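Local coordinates for protein serpin B3 (Homo sapiens, PDB 2ZV6) that belongs to the serpin family of protease inhibitors and probably traps target proteases by means of an exposed reactive-site loop, at residues A[113-118]-A[160-165]; A[124-129]-A[326-331]; A[40-45]-A[390-395]. All blocks are in the same frame, centred on the assembly; numbering follows the deposited sequence.

Contact 1 of 3, residues A[113-118]-A[160-165]; sequences KIANKL and SWVESQ
Lys117 and Trp161 meet where the serpin helix F, residues 151-165, lies across the face of the central sheet A; this is the patch in which its C-terminal turn rests on strand 112-121. The axes of 113-115 and 160-165 run nearly antiparallel, at 161°, and approach to 8.1 Å. Lys117 spans one face of the indole. Its CB sits over the six-membered ring in a CH-pi contact, and the bent chain brings NZ above the five-membered ring, 3.6 Å from its centroid and 12° off the normal, a cation-pi pair. The opposite face of the indole is backed by Gln165 CG, so the ring is held between a lysine and a glutamine. At its edge, in plane, comes the backbone N of Asn116. Trp161 reaches this far because chi1 of 172° swings CG away from the backbone N and sends the indole out toward the strand. Ala115 fills the middle: its CB lies 3.6 Å from Trp161 CZ3, 3.7 Å from Gln165 CB and 4.0 Å from Val162 CG2. Farther along, Lys113 lays its aliphatic part against the Gln165 carbonyl. Beyond this shell, backbone bonds to strand 185-193 hold the strand, while Asn116 turns to the other side, against helix 42-54. A long, weak ion pair with Glu143 gives Lys117 a second, acidic neighbour. Within the helix, Trp161 O takes Gln165 N and also Ser164 OG, the hydroxyl arriving from above the carbonyl plane at 3.1 Å.

Contact 2 of 3, residues A[124-129]-A[326-331]; sequences YLFLQE and SGMTGS
The N-terminal end of helix 128-138 and the short, weakly bonded helix about 326-329 meet at the surface of the serpin body, the loop leading into the first running past the last turn of the second. Leu127, the N-cap residue, donates its N to Met328 O at 2.9 Å with a bent N-H...O angle of 135°; the exact place of that oxygen is less sure in the model. One residue back, Phe126 lies beside Met328, both side chains pointing the same way, and its CD2 comes 3.5 Å from Met328 CB. Thr329 CG2 sits over one face of the Phe126 ring, 3.9 Å from CD2. The threonine torsion, chi1 81°, puts that methyl beside the backbone N and leaves OG1 for Ser331 OG, 3.1 Å away, either hydroxyl being a possible donor. Thr329 CA makes a CA-H...O contact with Leu125 O at 3.4 Å. Leu127 CD1 rests on the backbone of Thr329 and Gly330, where the chain leaves helical angles with a positive phi of 76°. Tyr124 packs outside the pair, on Thr184 and Leu334. Carbons laid against carbonyls, with one bent, less certain bond, mean side chains set on backbone join the pieces rather than a polar network.

Contact 3 of 3, residues A[40-45]-A[390-395]; sequences YSPISI and NSILFY
Ser41 and Leu393 make the tight centre of this buried contact, at the start of helix 42-54 (serpin helix B) in what is known as the shutter region. Ser41 OG donates to Leu393 O at 2.6 Å, the hydroxyl tilted 30° from the carbonyl plane. Ser41 OG itself accepts from Ser44 N at 3.0 Å, the capping bond at the helix start. Both jobs follow from chi1 of 177°, which turns OG away from the serine's own N and lays it beside its carbonyl carbon. OG also lies over one face of the Phe394 ring, while Ser41 CB is 3.9 Å from CE1. Pro42, in the first turn, meets Ile392 at about a right angle, CG to CG2 4.0 Å.

The pairing of Tyr40 with Tyr395 is looser. Tyr40 N gives Tyr395 O a fairly straight bond, 2.9 Å and 157°, but the return bond from Tyr395 N is weak, and the position of its acceptor, Tyr40 O, is less certain. The two rings approach obliquely, CE1 of Tyr40 4.2 Å from CD2 of Tyr395; the Tyr40 hydroxyl is bonded to Met23 O of helix 14-33. Toward Ser391 and Asn390 the chain is poorly ordered and leaves the helix behind.

Ser41 and Phe394 also touch Ile191 of strand 185-193, and Ser44 OG has a weak bond to His341. One buried hydroxyl thus serves as donor and acceptor at once; the positive end of the helix probably polarises it and would favour its bond to Leu393 O.

From the N terminus, the chain first passes 40-45, whose partner 390-395 arrives only near the C terminus; contact 3 therefore closes a loop enclosing both others. Inside it, contact 1 opens at 113-118 and contact 2 at 124-129; the chain returns to 160-165 to close contact 1 and to 326-331 to close contact 2, so these two cross. Contact 1 joins helix 151-165 to strand 112-121, contact 2 the start of helix 128-138 to helix 326-329, and contact 3 the start of helix 42-54 to the approach to strand 395-398. Contacts 1 and 2 touch where Leu118 CD2 packs 3.6 Å from Met328 CE; contact 3 touches neither, though its nearest atoms come within about 5 Å of contact 1.

Contact 1 of 3, residues A[113-118]-A[160-165]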
loop_
_atom_site.group_PDB
_atom_site.type_symbol
_atom_site.label_atom_id
_atom_site.label_comp_id
_atom_site.label_asym_id
_atom_site.label_seq_id
_atom_site.Cartn_x
_atom_site.Cartn_y
_atom_site.Cartn_z
ATOM N N LYS A 113 -7.706 -1.602 8.430
ATOM C CA LYS A 113 -8.943 -2.104 7.878
ATOM C C LYS A 113 -8.695 -2.423 6.405
ATOM O O LYS A 113 -8.752 -1.541 5.551
ATOM C CB LYS A 113 -10.045 -1.052 8.030
ATOM C CG LYS A 113 -10.592 -0.920 9.446
ATOM C CD LYS A 113 -10.954 -2.280 10.029
ATOM C CE LYS A 113 -11.481 -2.164 11.452
ATOM N NZ LYS A 113 -12.801 -2.842 11.617
ATOM N N ILE A 114 -8.403 -3.688 6.116
ATOM C CA ILE A 114 -8.147 -4.121 4.746
ATOM C C ILE A 114 -9.403 -4.629 4.022
ATOM O O ILE A 114 -9.845 -5.760 4.248
ATOM C CB ILE A 114 -7.103 -5.245 4.712
ATOM C CG1 ILE A 114 -6.010 -4.971 5.741
ATOM C CG2 ILE A 114 -6.533 -5.374 3.305
ATOM C CD1 ILE A 114 -4.869 -5.969 5.696
ATOM N N ALA A 115 -9.959 -3.802 3.141
ATOM C CA ALA A 115 -11.157 -4.169 2.386
ATOM C C ALA A 115 -10.825 -4.689 0.976
ATOM O O ALA A 115 -10.907 -3.938 0.004
ATOM C CB ALA A 115 -12.089 -2.963 2.297
ATOM N N ASN A 116 -10.483 -5.973 0.863
ATOM C CA ASN A 116 -10.123 -6.567 -0.428
ATOM C C ASN A 116 -11.072 -7.652 -0.978
ATOM O O ASN A 116 -10.963 -8.827 -0.609
ATOM C CB ASN A 116 -8.703 -7.139 -0.343
ATOM C CG ASN A 116 -8.156 -7.560 -1.697
ATOM O OD1 ASN A 116 -7.789 -8.718 -1.903
ATOM N ND2 ASN A 116 -8.094 -6.616 -2.629
ATOM N N LYS A 117 -11.971 -7.260 -1.886
ATOM C CA LYS A 117 -12.918 -8.202 -2.496
ATOM C C LYS A 117 -13.060 -8.172 -4.035
ATOM O O LYS A 117 -12.798 -7.159 -4.696
ATOM C CB LYS A 117 -14.306 -8.018 -1.890
ATOM C CG LYS A 117 -15.115 -9.288 -1.890
ATOM C CD LYS A 117 -16.575 -9.030 -2.121
ATOM C CE LYS A 117 -17.324 -8.991 -0.809
ATOM N NZ LYS A 117 -18.462 -8.033 -0.882
ATOM N N LEU A 118 -13.496 -9.306 -4.582
ATOM C CA LEU A 118 -13.721 -9.486 -6.022
ATOM C C LEU A 118 -15.199 -9.276 -6.287
ATOM O O LEU A 118 -16.036 -9.924 -5.673
ATOM C CB LEU A 118 -13.366 -10.920 -6.446
ATOM C CG LEU A 118 -12.580 -11.265 -7.716
ATOM C CD1 LEU A 118 -11.884 -10.030 -8.300
ATOM C CD2 LEU A 118 -11.561 -12.346 -7.366
ATOM N N SER A 160 -20.367 1.189 -0.475
ATOM C CA SER A 160 -20.822 0.954 0.877
ATOM C C SER A 160 -20.102 -0.215 1.541
ATOM O O SER A 160 -19.720 -0.122 2.705
ATOM C CB SER A 160 -22.327 0.734 0.868
ATOM O OG SER A 160 -22.975 1.937 0.497
ATOM N N TRP A 161 -19.904 -1.310 0.814
ATOM C CA TRP A 161 -19.203 -2.436 1.409
ATOM C C TRP A 161 -17.839 -1.951 1.867
ATOM O O TRP A 161 -17.390 -2.281 2.966
ATOM C CB TRP A 161 -18.998 -3.573 0.410
ATOM C CG TRP A 161 -18.113 -4.667 0.967
ATOM C CD1 TRP A 161 -18.493 -5.672 1.806
ATOM C CD2 TRP A 161 -16.698 -4.839 0.752
ATOM N NE1 TRP A 161 -17.413 -6.461 2.128
ATOM C CE2 TRP A 161 -16.299 -5.973 1.496
ATOM C CE3 TRP A 161 -15.733 -4.148 0.004
ATOM C CZ2 TRP A 161 -14.973 -6.435 1.516
ATOM C CZ3 TRP A 161 -14.411 -4.608 0.023
ATOM C CH2 TRP A 161 -14.047 -5.742 0.777
ATOM N N VAL A 162 -17.186 -1.163 1.016
ATOM C CA VAL A 162 -15.866 -0.641 1.325
ATOM C C VAL A 162 -15.834 0.210 2.587
ATOM O O VAL A 162 -14.979 0.008 3.443
ATOM C CB VAL A 162 -15.286 0.167 0.134
ATOM C CG1 VAL A 162 -15.500 1.682 0.321
ATOM C CG2 VAL A 162 -13.809 -0.147 0.001
ATOM N N GLU A 163 -16.764 1.149 2.710
ATOM C CA GLU A 163 -16.801 2.009 3.882
ATOM C C GLU A 163 -16.878 1.188 5.144
ATOM O O GLU A 163 -15.952 1.189 5.952
ATOM C CB GLU A 163 -18.000 2.939 3.822
ATOM C CG GLU A 163 -17.859 4.022 2.782
ATOM C CD GLU A 163 -19.196 4.564 2.341
ATOM O OE1 GLU A 163 -19.992 4.952 3.226
ATOM O OE2 GLU A 163 -19.451 4.602 1.115
ATOM N N SER A 164 -17.990 0.482 5.306
ATOM C CA SER A 164 -18.219 -0.353 6.480
ATOM C C SER A 164 -17.092 -1.346 6.751
ATOM O O SER A 164 -16.898 -1.773 7.889
ATOM C CB SER A 164 -19.532 -1.115 6.326
ATOM O OG SER A 164 -19.389 -2.160 5.379
ATOM N N GLN A 165 -16.353 -1.720 5.712
ATOM C CA GLN A 165 -15.258 -2.667 5.876
ATOM C C GLN A 165 -13.992 -1.992 6.374
ATOM O O GLN A 165 -13.045 -2.665 6.784
ATOM C CB GLN A 165 -14.970 -3.372 4.556
ATOM C CG GLN A 165 -15.781 -4.629 4.356
ATOM C CD GLN A 165 -15.337 -5.758 5.263
ATOM O OE1 GLN A 165 -16.092 -6.204 6.126
ATOM N NE2 GLN A 165 -14.107 -6.228 5.070
#

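Contact 2 of 3, residues A[124-129]-A[326-331]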
loop_
_atom_site.group_PDB
_atom_site.type_symbol
_atom_site.label_atom_id
_atom_site.label_comp_id
_atom_site.label_asym_id
_atom_site.label_seq_id
_atom_site.Cartn_x
_atom_site.Cartn_y
_atom_site.Cartn_z
ATOM N N TYR A 124 -21.967 -15.046 -14.000
ATOM C CA TYR A 124 -20.773 -15.887 -13.921
ATOM C C TYR A 124 -20.889 -16.723 -12.643
ATOM O O TYR A 124 -21.116 -16.200 -11.556
ATOM C CB TYR A 124 -19.496 -15.018 -13.913
ATOM C CG TYR A 124 -19.166 -14.402 -15.269
ATOM C CD1 TYR A 124 -19.767 -13.200 -15.680
ATOM C CD2 TYR A 124 -18.317 -15.057 -16.170
ATOM C CE1 TYR A 124 -19.542 -12.677 -16.953
ATOM C CE2 TYR A 124 -18.085 -14.542 -17.450
ATOM C CZ TYR A 124 -18.706 -13.356 -17.838
ATOM O OH TYR A 124 -18.535 -12.883 -19.127
ATOM N N LEU A 125 -20.752 -18.032 -12.786
ATOM C CA LEU A 125 -20.873 -18.943 -11.656
ATOM C C LEU A 125 -19.518 -19.422 -11.181
ATOM O O LEU A 125 -18.854 -20.227 -11.845
ATOM C CB LEU A 125 -21.727 -20.153 -12.048
ATOM C CG LEU A 125 -23.254 -20.102 -11.907
ATOM C CD1 LEU A 125 -23.782 -18.662 -12.004
ATOM C CD2 LEU A 125 -23.849 -20.973 -12.995
ATOM N N PHE A 126 -19.124 -18.954 -10.005
ATOM C CA PHE A 126 -17.827 -19.313 -9.456
ATOM C C PHE A 126 -17.753 -20.652 -8.756
ATOM O O PHE A 126 -18.547 -20.934 -7.860
ATOM C CB PHE A 126 -17.371 -18.257 -8.479
ATOM C CG PHE A 126 -17.127 -16.917 -9.093
ATOM C CD1 PHE A 126 -18.161 -15.971 -9.158
ATOM C CD2 PHE A 126 -15.840 -16.552 -9.493
ATOM C CE1 PHE A 126 -17.920 -14.683 -9.600
ATOM C CE2 PHE A 126 -15.579 -15.266 -9.937
ATOM C CZ PHE A 126 -16.620 -14.322 -9.990
ATOM N N LEU A 127 -16.768 -21.451 -9.153
ATOM C CA LEU A 127 -16.533 -22.762 -8.564
ATOM C C LEU A 127 -16.258 -22.623 -7.058
ATOM O O LEU A 127 -15.428 -21.807 -6.645
ATOM C CB LEU A 127 -15.339 -23.431 -9.251
ATOM C CG LEU A 127 -15.695 -24.580 -10.195
ATOM C CD1 LEU A 127 -16.339 -24.021 -11.453
ATOM C CD2 LEU A 127 -14.456 -25.379 -10.538
ATOM N N GLN A 128 -16.962 -23.417 -6.248
ATOM C CA GLN A 128 -16.797 -23.385 -4.796
ATOM C C GLN A 128 -15.347 -23.624 -4.414
ATOM O O GLN A 128 -14.839 -23.010 -3.472
ATOM C CB GLN A 128 -17.665 -24.450 -4.126
ATOM C CG GLN A 128 -17.823 -24.236 -2.631
ATOM C CD GLN A 128 -18.651 -23.001 -2.325
ATOM O OE1 GLN A 128 -19.622 -22.712 -3.025
ATOM N NE2 GLN A 128 -18.273 -22.264 -1.282
ATOM N N GLU A 129 -14.689 -24.525 -5.140
ATOM C CA GLU A 129 -13.288 -24.820 -4.868
ATOM C C GLU A 129 -12.529 -23.490 -4.763
ATOM O O GLU A 129 -11.898 -23.195 -3.747
ATOM C CB GLU A 129 -12.688 -25.681 -5.991
ATOM C CG GLU A 129 -12.013 -26.977 -5.520
ATOM C CD GLU A 129 -10.670 -26.753 -4.809
ATOM O OE1 GLU A 129 -9.847 -27.698 -4.751
ATOM O OE2 GLU A 129 -10.432 -25.633 -4.305
ATOM N N SER A 326 -10.125 -19.430 -15.517
ATOM C CA SER A 326 -10.889 -20.657 -15.480
ATOM C C SER A 326 -11.113 -21.170 -14.064
ATOM O O SER A 326 -12.155 -21.758 -13.754
ATOM C CB SER A 326 -10.166 -21.712 -16.302
ATOM O OG SER A 326 -10.565 -21.624 -17.650
ATOM N N GLY A 327 -10.131 -20.959 -13.198
ATOM C CA GLY A 327 -10.266 -21.424 -11.831
ATOM C C GLY A 327 -11.463 -20.820 -11.121
ATOM O O GLY A 327 -12.139 -21.492 -10.339
ATOM N N MET A 328 -11.734 -19.548 -11.397
ATOM C CA MET A 328 -12.849 -18.861 -10.763
ATOM C C MET A 328 -14.222 -19.396 -11.150
ATOM O O MET A 328 -15.136 -19.374 -10.324
ATOM C CB MET A 328 -12.793 -17.369 -11.069
ATOM C CG MET A 328 -11.434 -16.730 -10.878
ATOM S SD MET A 328 -11.510 -14.989 -11.342
ATOM C CE MET A 328 -10.413 -14.274 -10.171
ATOM N N THR A 329 -14.369 -19.860 -12.396
ATOM C CA THR A 329 -15.646 -20.397 -12.874
ATOM C C THR A 329 -15.599 -21.720 -13.660
ATOM O O THR A 329 -16.617 -22.146 -14.206
ATOM C CB THR A 329 -16.396 -19.374 -13.742
ATOM O OG1 THR A 329 -15.861 -19.402 -15.069
ATOM C CG2 THR A 329 -16.278 -17.970 -13.151
ATOM N N GLY A 330 -14.438 -22.369 -13.703
ATOM C CA GLY A 330 -14.323 -23.635 -14.410
ATOM C C GLY A 330 -14.274 -23.492 -15.917
ATOM O O GLY A 330 -14.018 -24.458 -16.642
ATOM N N SER A 331 -14.518 -22.277 -16.392
ATOM C CA SER A 331 -14.495 -21.995 -17.820
ATOM C C SER A 331 -13.774 -20.667 -18.063
ATOM O O SER A 331 -13.261 -20.052 -17.127
ATOM C CB SER A 331 -15.925 -21.910 -18.334
ATOM O OG SER A 331 -16.567 -20.773 -17.786
#

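Contact 3 of 3, residues A[40-45]-A[390-395]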
loop_
_atom_site.group_PDB
_atom_site.type_symbol
_atom_site.label_atom_id
_atom_site.label_comp_id
_atom_site.label_asym_id
_atom_site.label_seq_id
_atom_site.Cartn_x
_atom_site.Cartn_y
_atom_site.Cartn_z
ATOM N N TYR A 40 0.631 3.951 -1.253
ATOM C CA TYR A 40 -0.033 2.699 -1.597
ATOM C C TYR A 40 0.433 1.495 -0.771
ATOM O O TYR A 40 1.556 1.463 -0.271
ATOM C CB TYR A 40 0.184 2.402 -3.076
ATOM C CG TYR A 40 1.631 2.178 -3.435
ATOM C CD1 TYR A 40 2.498 3.256 -3.596
ATOM C CD2 TYR A 40 2.130 0.888 -3.655
ATOM C CE1 TYR A 40 3.828 3.059 -3.977
ATOM C CE2 TYR A 40 3.458 0.675 -4.038
ATOM C CZ TYR A 40 4.304 1.769 -4.202
ATOM O OH TYR A 40 5.606 1.585 -4.630
ATOM N N SER A 41 -0.431 0.493 -0.646
ATOM C CA SER A 41 -0.078 -0.693 0.115
ATOM C C SER A 41 0.422 -1.809 -0.791
ATOM O O SER A 41 -0.365 -2.584 -1.329
ATOM C CB SER A 41 -1.280 -1.189 0.927
ATOM O OG SER A 41 -0.948 -2.385 1.617
ATOM N N PRO A 42 1.748 -1.914 -0.961
ATOM C CA PRO A 42 2.339 -2.955 -1.814
ATOM C C PRO A 42 1.837 -4.333 -1.429
ATOM O O PRO A 42 1.513 -5.153 -2.282
ATOM C CB PRO A 42 3.846 -2.830 -1.563
ATOM C CG PRO A 42 3.956 -2.039 -0.295
ATOM C CD PRO A 42 2.790 -1.091 -0.330
ATOM N N ILE A 43 1.767 -4.568 -0.127
ATOM C CA ILE A 43 1.332 -5.848 0.383
ATOM C C ILE A 43 -0.139 -6.115 0.097
ATOM O O ILE A 43 -0.518 -7.235 -0.251
ATOM C CB ILE A 43 1.589 -5.941 1.901
ATOM C CG1 ILE A 43 1.655 -7.406 2.320
ATOM C CG2 ILE A 43 0.516 -5.205 2.658
ATOM C CD1 ILE A 43 2.689 -8.199 1.532
ATOM N N SER A 44 -0.970 -5.092 0.240
ATOM C CA SER A 44 -2.387 -5.282 -0.002
ATOM C C SER A 44 -2.574 -5.675 -1.452
ATOM O O SER A 44 -3.263 -6.656 -1.753
ATOM C CB SER A 44 -3.164 -4.002 0.306
ATOM O OG SER A 44 -3.627 -3.390 -0.876
ATOM N N ILE A 45 -1.947 -4.903 -2.339
ATOM C CA ILE A 45 -1.993 -5.129 -3.784
ATOM C C ILE A 45 -1.445 -6.514 -4.128
ATOM O O ILE A 45 -2.126 -7.319 -4.767
ATOM C CB ILE A 45 -1.161 -4.070 -4.519
ATOM C CG1 ILE A 45 -1.947 -2.765 -4.605
ATOM C CG2 ILE A 45 -0.781 -4.564 -5.896
ATOM C CD1 ILE A 45 -1.134 -1.560 -4.212
ATOM N N ASN A 390 10.158 -7.869 7.778
ATOM C CA ASN A 390 10.460 -6.703 6.955
ATOM C C ASN A 390 9.554 -6.570 5.739
ATOM O O ASN A 390 10.003 -6.188 4.656
ATOM C CB ASN A 390 11.917 -6.777 6.497
ATOM C CG ASN A 390 12.501 -8.175 6.640
ATOM O OD1 ASN A 390 12.224 -9.061 5.832
ATOM N ND2 ASN A 390 13.308 -8.379 7.680
ATOM N N SER A 391 8.278 -6.877 5.915
ATOM C CA SER A 391 7.344 -6.793 4.806
ATOM C C SER A 391 6.623 -5.457 4.738
ATOM O O SER A 391 5.664 -5.210 5.474
ATOM C CB SER A 391 6.333 -7.929 4.898
ATOM O OG SER A 391 7.006 -9.164 5.063
ATOM N N ILE A 392 7.093 -4.594 3.845
ATOM C CA ILE A 392 6.478 -3.291 3.671
ATOM C C ILE A 392 5.022 -3.506 3.269
ATOM O O ILE A 392 4.722 -4.253 2.339
ATOM C CB ILE A 392 7.191 -2.468 2.573
ATOM C CG1 ILE A 392 8.695 -2.411 2.854
ATOM C CG2 ILE A 392 6.618 -1.062 2.523
ATOM C CD1 ILE A 392 9.440 -3.678 2.485
ATOM N N LEU A 393 4.117 -2.861 3.991
ATOM C CA LEU A 393 2.703 -2.982 3.708
ATOM C C LEU A 393 2.164 -1.611 3.363
ATOM O O LEU A 393 0.975 -1.430 3.131
ATOM C CB LEU A 393 1.982 -3.533 4.929
ATOM C CG LEU A 393 2.456 -3.001 6.274
ATOM C CD1 LEU A 393 1.250 -2.535 7.053
ATOM C CD2 LEU A 393 3.205 -4.083 7.037
ATOM N N PHE A 394 3.057 -0.638 3.340
ATOM C CA PHE A 394 2.685 0.724 3.006
ATOM C C PHE A 394 3.933 1.428 2.514
ATOM O O PHE A 394 5.048 1.072 2.895
ATOM C CB PHE A 394 2.131 1.438 4.229
ATOM C CG PHE A 394 0.709 1.097 4.530
ATOM C CD1 PHE A 394 -0.308 1.518 3.681
ATOM C CD2 PHE A 394 0.377 0.387 5.680
ATOM C CE1 PHE A 394 -1.643 1.243 3.976
ATOM C CE2 PHE A 394 -0.952 0.104 5.989
ATOM C CZ PHE A 394 -1.966 0.535 5.134
ATOM N N TYR A 395 3.740 2.418 1.653
ATOM C CA TYR A 395 4.852 3.170 1.087
ATOM C C TYR A 395 4.313 4.351 0.321
ATOM O O TYR A 395 3.348 4.228 -0.434
ATOM C CB TYR A 395 5.675 2.297 0.140
ATOM C CG TYR A 395 6.926 2.955 -0.425
ATOM C CD1 TYR A 395 8.179 2.358 -0.266
ATOM C CD2 TYR A 395 6.848 4.116 -1.204
ATOM C CE1 TYR A 395 9.320 2.886 -0.878
ATOM C CE2 TYR A 395 7.984 4.654 -1.821
ATOM C CZ TYR A 395 9.214 4.029 -1.659
ATOM O OH TYR A 395 10.330 4.518 -2.304
#